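Local coordinates for protein putative tryptophan halogenase (Xanthomonas campestris pv. campestris, PDB 6Y1W) that probably binds FAD and, as a putative flavin-dependent halogenase, probably halogenates tryptophan or another aromatic substrate, at residues V16-W29 with G40-E52. Sequence-based numbering, arbitrary orientation.
Sequences VRRVVIAGGGTAGW and GRQLQITLVESDE. With BU9 (Meso-2,3-Butanediol), chain M.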
loop_
_atom_site.group_PDB
_atom_site.type_symbol
_atom_site.label_atom_id
_atom_site.label_comp_id
_atom_site.label_asym_id
_atom_site.label_seq_id
_atom_site.Cartn_x
_atom_site.Cartn_y
_atom_site.Cartn_z
ATOM N N VAL A 16 29.079 -10.362 2.347
ATOM C CA VAL A 16 28.379 -11.188 3.328
ATOM C C VAL A 16 28.327 -12.617 2.800
ATOM O O VAL A 16 27.622 -12.897 1.829
ATOM C CB VAL A 16 26.974 -10.645 3.610
ATOM C CG1 VAL A 16 26.264 -11.590 4.556
ATOM C CG2 VAL A 16 27.105 -9.211 4.226
ATOM N N ARG A 17 29.106 -13.518 3.429
ATOM C CA ARG A 17 29.158 -14.921 3.049
ATOM C C ARG A 17 28.819 -15.868 4.171
ATOM O O ARG A 17 28.532 -17.034 3.893
ATOM C CB ARG A 17 30.565 -15.292 2.532
ATOM C CG ARG A 17 30.877 -14.712 1.174
ATOM C CD ARG A 17 29.963 -15.268 0.077
ATOM N NE ARG A 17 29.001 -14.261 -0.374
ATOM C CZ ARG A 17 29.263 -13.317 -1.278
ATOM N NH1 ARG A 17 28.324 -12.435 -1.602
ATOM N NH2 ARG A 17 30.458 -13.248 -1.852
ATOM N N ARG A 18 28.890 -15.423 5.426
ATOM C CA ARG A 18 28.644 -16.278 6.579
ATOM C C ARG A 18 27.573 -15.608 7.423
ATOM O O ARG A 18 27.730 -14.446 7.824
ATOM C CB ARG A 18 29.925 -16.505 7.406
ATOM C CG ARG A 18 31.089 -17.151 6.603
ATOM C CD ARG A 18 32.447 -16.970 7.308
ATOM N NE ARG A 18 32.659 -15.556 7.603
ATOM C CZ ARG A 18 33.641 -15.071 8.352
ATOM N NH1 ARG A 18 34.544 -15.895 8.876
ATOM N NH2 ARG A 18 33.715 -13.757 8.575
ATOM N N VAL A 19 26.483 -16.328 7.673
ATOM C CA VAL A 19 25.386 -15.829 8.502
ATOM C C VAL A 19 25.301 -16.695 9.744
ATOM O O VAL A 19 25.244 -17.926 9.651
ATOM C CB VAL A 19 24.045 -15.836 7.757
ATOM C CG1 VAL A 19 22.905 -15.312 8.668
ATOM C CG2 VAL A 19 24.130 -14.996 6.481
ATOM N N VAL A 20 25.280 -16.050 10.907
ATOM C CA VAL A 20 25.216 -16.764 12.175
ATOM C C VAL A 20 23.892 -16.384 12.848
ATOM O O VAL A 20 23.611 -15.194 13.032
ATOM C CB VAL A 20 26.412 -16.425 13.074
ATOM C CG1 VAL A 20 26.232 -17.083 14.421
ATOM C CG2 VAL A 20 27.706 -16.890 12.400
ATOM N N ILE A 21 23.089 -17.381 13.189
ATOM C CA ILE A 21 21.781 -17.191 13.834
ATOM C C ILE A 21 21.944 -17.565 15.301
ATOM O O ILE A 21 22.291 -18.703 15.632
ATOM C CB ILE A 21 20.708 -18.057 13.155
ATOM C CG1 ILE A 21 20.584 -17.620 11.696
ATOM C CG2 ILE A 21 19.332 -17.899 13.858
ATOM C CD1 ILE A 21 19.734 -18.540 10.820
ATOM N N ALA A 22 21.738 -16.613 16.191
ATOM C CA ALA A 22 21.872 -16.856 17.630
ATOM C C ALA A 22 20.497 -17.148 18.198
ATOM O O ALA A 22 19.640 -16.266 18.205
ATOM C CB ALA A 22 22.506 -15.651 18.330
ATOM N N GLY A 23 20.275 -18.392 18.619
ATOM C CA GLY A 23 18.982 -18.797 19.133
ATOM C C GLY A 23 18.207 -19.658 18.152
ATOM O O GLY A 23 18.283 -19.485 16.932
ATOM N N GLY A 24 17.420 -20.582 18.703
ATOM C CA GLY A 24 16.609 -21.482 17.916
ATOM C C GLY A 24 15.157 -21.088 18.038
ATOM O O GLY A 24 14.808 -19.919 17.838
ATOM N N GLY A 25 14.322 -22.061 18.392
ATOM C CA GLY A 25 12.921 -21.886 18.540
ATOM C C GLY A 25 12.313 -21.471 17.207
ATOM O O GLY A 25 12.858 -21.677 16.130
ATOM N N THR A 26 11.149 -20.849 17.296
ATOM C CA THR A 26 10.442 -20.414 16.104
ATOM C C THR A 26 11.241 -19.367 15.327
ATOM O O THR A 26 11.338 -19.395 14.096
ATOM C CB THR A 26 9.105 -19.848 16.560
ATOM O OG1 THR A 26 8.477 -20.797 17.451
ATOM C CG2 THR A 26 8.244 -19.560 15.399
ATOM N N ALA A 27 11.750 -18.367 16.048
ATOM C CA ALA A 27 12.410 -17.269 15.334
ATOM C C ALA A 27 13.642 -17.760 14.596
ATOM O O ALA A 27 13.848 -17.439 13.418
ATOM C CB ALA A 27 12.786 -16.145 16.303
ATOM N N GLY A 28 14.481 -18.519 15.289
ATOM C CA GLY A 28 15.744 -18.938 14.698
ATOM C C GLY A 28 15.527 -19.894 13.539
ATOM O O GLY A 28 16.181 -19.760 12.481
ATOM N N TRP A 29 14.613 -20.861 13.715
ATOM C CA TRP A 29 14.469 -21.858 12.654
ATOM C C TRP A 29 13.593 -21.356 11.522
ATOM O O TRP A 29 13.750 -21.816 10.387
ATOM C CB TRP A 29 13.972 -23.203 13.228
ATOM C CG TRP A 29 15.070 -23.899 14.021
ATOM C CD1 TRP A 29 15.109 -24.099 15.372
ATOM C CD2 TRP A 29 16.302 -24.426 13.504
ATOM N NE1 TRP A 29 16.274 -24.741 15.718
ATOM C CE2 TRP A 29 17.029 -24.937 14.590
ATOM C CE3 TRP A 29 16.851 -24.509 12.225
ATOM C CZ2 TRP A 29 18.293 -25.527 14.441
ATOM C CZ3 TRP A 29 18.090 -25.084 12.071
ATOM C CH2 TRP A 29 18.808 -25.587 13.178
ATOM N N GLY A 40 21.072 -20.707 0.537
ATOM C CA GLY A 40 21.983 -21.673 1.137
ATOM C C GLY A 40 23.075 -22.155 0.183
ATOM O O GLY A 40 24.065 -22.731 0.634
ATOM N N ARG A 41 22.903 -21.972 -1.134
ATOM C CA ARG A 41 24.001 -22.364 -2.044
ATOM C C ARG A 41 25.132 -21.355 -2.029
ATOM O O ARG A 41 26.255 -21.667 -2.464
ATOM C CB ARG A 41 23.495 -22.522 -3.483
ATOM C CG ARG A 41 22.584 -23.711 -3.609
ATOM C CD ARG A 41 21.868 -23.713 -4.973
ATOM N NE ARG A 41 22.789 -23.531 -6.087
ATOM C CZ ARG A 41 23.179 -24.524 -6.880
ATOM N NH1 ARG A 41 22.717 -25.754 -6.658
ATOM N NH2 ARG A 41 24.025 -24.299 -7.885
ATOM N N GLN A 42 24.872 -20.151 -1.537
ATOM C CA GLN A 42 25.879 -19.102 -1.559
ATOM C C GLN A 42 26.363 -18.705 -0.188
ATOM O O GLN A 42 27.388 -18.030 -0.094
ATOM C CB GLN A 42 25.314 -17.824 -2.221
ATOM C CG GLN A 42 24.874 -18.057 -3.609
ATOM C CD GLN A 42 24.512 -16.813 -4.394
ATOM O OE1 GLN A 42 24.592 -16.847 -5.613
ATOM N NE2 GLN A 42 24.081 -15.730 -3.720
ATOM N N LEU A 43 25.667 -19.095 0.870
ATOM C CA LEU A 43 26.022 -18.666 2.211
ATOM C C LEU A 43 26.366 -19.858 3.077
ATOM O O LEU A 43 25.798 -20.940 2.922
ATOM C CB LEU A 43 24.852 -17.911 2.879
ATOM C CG LEU A 43 24.322 -16.668 2.180
ATOM C CD1 LEU A 43 23.109 -16.234 2.990
ATOM C CD2 LEU A 43 25.358 -15.583 2.189
ATOM N N GLN A 44 27.273 -19.649 4.010
ATOM C CA GLN A 44 27.455 -20.583 5.112
ATOM C C GLN A 44 26.564 -20.106 6.247
ATOM O O GLN A 44 26.748 -18.994 6.746
ATOM C CB GLN A 44 28.913 -20.641 5.564
ATOM C CG GLN A 44 29.124 -21.609 6.743
ATOM C CD GLN A 44 30.559 -21.647 7.232
ATOM O OE1 GLN A 44 31.444 -20.990 6.666
ATOM N NE2 GLN A 44 30.802 -22.425 8.289
ATOM N N ILE A 45 25.592 -20.928 6.622
ATOM C CA ILE A 45 24.611 -20.545 7.630
ATOM C C ILE A 45 24.776 -21.452 8.829
ATOM O O ILE A 45 24.667 -22.680 8.699
ATOM C CB ILE A 45 23.181 -20.632 7.091
ATOM C CG1 ILE A 45 23.062 -19.816 5.817
ATOM C CG2 ILE A 45 22.169 -20.148 8.176
ATOM C CD1 ILE A 45 21.849 -20.163 4.940
ATOM N N THR A 46 25.000 -20.845 9.997
ATOM C CA THR A 46 25.176 -21.563 11.251
ATOM C C THR A 46 24.151 -21.079 12.258
ATOM O O THR A 46 23.968 -19.869 12.410
ATOM C CB THR A 46 26.576 -21.316 11.790
ATOM O OG1 THR A 46 27.537 -21.730 10.786
ATOM C CG2 THR A 46 26.781 -22.022 13.133
ATOM N N LEU A 47 23.500 -22.015 12.962
ATOM C CA LEU A 47 22.564 -21.667 14.034
ATOM C C LEU A 47 23.081 -22.255 15.339
ATOM O O LEU A 47 23.414 -23.448 15.397
ATOM C CB LEU A 47 21.141 -22.184 13.738
ATOM C CG LEU A 47 20.049 -21.697 14.715
ATOM C CD1 LEU A 47 18.714 -21.696 13.984
ATOM C CD2 LEU A 47 19.962 -22.572 15.995
ATOM N N VAL A 48 23.180 -21.404 16.363
ATOM C CA VAL A 48 23.634 -21.778 17.702
ATOM C C VAL A 48 22.426 -21.775 18.629
ATOM O O VAL A 48 21.736 -20.762 18.752
ATOM C CB VAL A 48 24.696 -20.806 18.228
ATOM C CG1 VAL A 48 25.150 -21.206 19.654
ATOM C CG2 VAL A 48 25.874 -20.727 17.233
ATOM N N GLU A 49 22.199 -22.888 19.319
ATOM C CA GLU A 49 21.110 -22.931 20.285
ATOM C C GLU A 49 21.471 -23.934 21.367
ATOM O O GLU A 49 22.201 -24.902 21.132
ATOM C CB GLU A 49 19.759 -23.319 19.656
ATOM C CG GLU A 49 19.715 -24.751 19.079
ATOM C CD GLU A 49 18.326 -25.171 18.573
ATOM O OE1 GLU A 49 17.294 -24.573 18.981
ATOM O OE2 GLU A 49 18.252 -26.144 17.793
ATOM N N SER A 50 20.884 -23.731 22.535
ATOM C CA SER A 50 21.124 -24.575 23.696
ATOM C C SER A 50 19.958 -25.538 23.861
ATOM O O SER A 50 18.796 -25.119 23.784
ATOM C CB SER A 50 21.256 -23.714 24.949
ATOM O OG SER A 50 21.228 -24.541 26.089
ATOM N N ASP A 51 20.264 -26.823 24.095
ATOM C CA ASP A 51 19.205 -27.787 24.412
ATOM C C ASP A 51 18.523 -27.501 25.748
ATOM O O ASP A 51 17.454 -28.060 26.025
ATOM C CB ASP A 51 19.767 -29.211 24.417
ATOM C CG ASP A 51 20.039 -29.723 23.025
ATOM O OD1 ASP A 51 19.407 -29.194 22.089
ATOM O OD2 ASP A 51 20.890 -30.620 22.858
ATOM N N GLU A 52 19.127 -26.696 26.606
ATOM C CA GLU A 52 18.499 -26.350 27.877
ATOM C C GLU A 52 17.499 -25.202 27.763
ATOM O O GLU A 52 16.903 -24.820 28.780
ATOM C CB GLU A 52 19.579 -26.029 28.917
ATOM C CG GLU A 52 20.737 -27.039 28.888
ATOM C CD GLU A 52 22.037 -26.497 29.466
ATOM O OE1 GLU A 52 22.040 -25.361 29.990
ATOM O OE2 GLU A 52 23.064 -27.206 29.384
HETATM C C03 BU9 M . 20.786 -18.336 24.660
HETATM C C04 BU9 M . 21.884 -19.379 24.407
HETATM O O06 BU9 M . 23.127 -18.725 24.413
HETATM C C05 BU9 M . 21.667 -20.112 23.074
HETATM C C01 BU9 M . 20.257 -20.709 23.013
HETATM O O6 BU9 M . 21.851 -19.241 21.977
HETATM O O HOH W 1 29.902 -18.878 1.652
HETATM O O HOH W 2 14.895 -24.958 18.770
#
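Leu47 on strand 44-49 pushes its branched end under the first turn of helix 25-39, packing against Ile21 and Trp29 in the Rossmann-type beta-alpha-beta unit of strand 18-22, helix 25-39 and strand 44-49. The two parallel strands run in register from Arg18-Gln44 to Ala22-Val48, and six backbone hydrogen bonds, from Gln44 N to Arg17 O at one end to Gly23 N to Val48 O at the other, knit them together. The tight part is the face under the helix, formed by Val19, Ile21, Ile45 and Leu47. With CG anti to the backbone N (chi1 -172°), Leu47 sends CD1 over the six-membered ring of Trp29, 3.6 Å from its centroid and only 7° off the normal, a CH-pi contact. Leu47 CD1 also lies 3.8 Å from Ile21 CG2, while Ile21 CD1 meets Ile45 CG2 further back along the strands.

Gly23 to Gly25 carry the chain from strand into helix and Gly28 lies in the first turn, the spacing of a GxGxxG pattern and consistent with the FAD site predicted at Gly24 to Ala27; a butanediol lies beside Gly23 and Ser50. Gly24 CA comes within 3.3 Å of Glu49 OE1, so the loop sits close on the carboxylate.

By contrast, the Arg17 end is looser: Gln44 is exposed, and a water bridges Arg17 O and Gln42 O. The Arg18 guanidinium turns away to salt bridges with Asp216 and Glu214, while Gln42 NE2 hydrogen-bonds Pro461 O of the second subunit.

Glu49 closes the far end, its OE2 also salt-bridged to Arg185: Trp29 NE1 donates to Glu49 OE2 at 3.2 Å, the oxygen lying in the indole plane yet approached from above its own carboxylate plane.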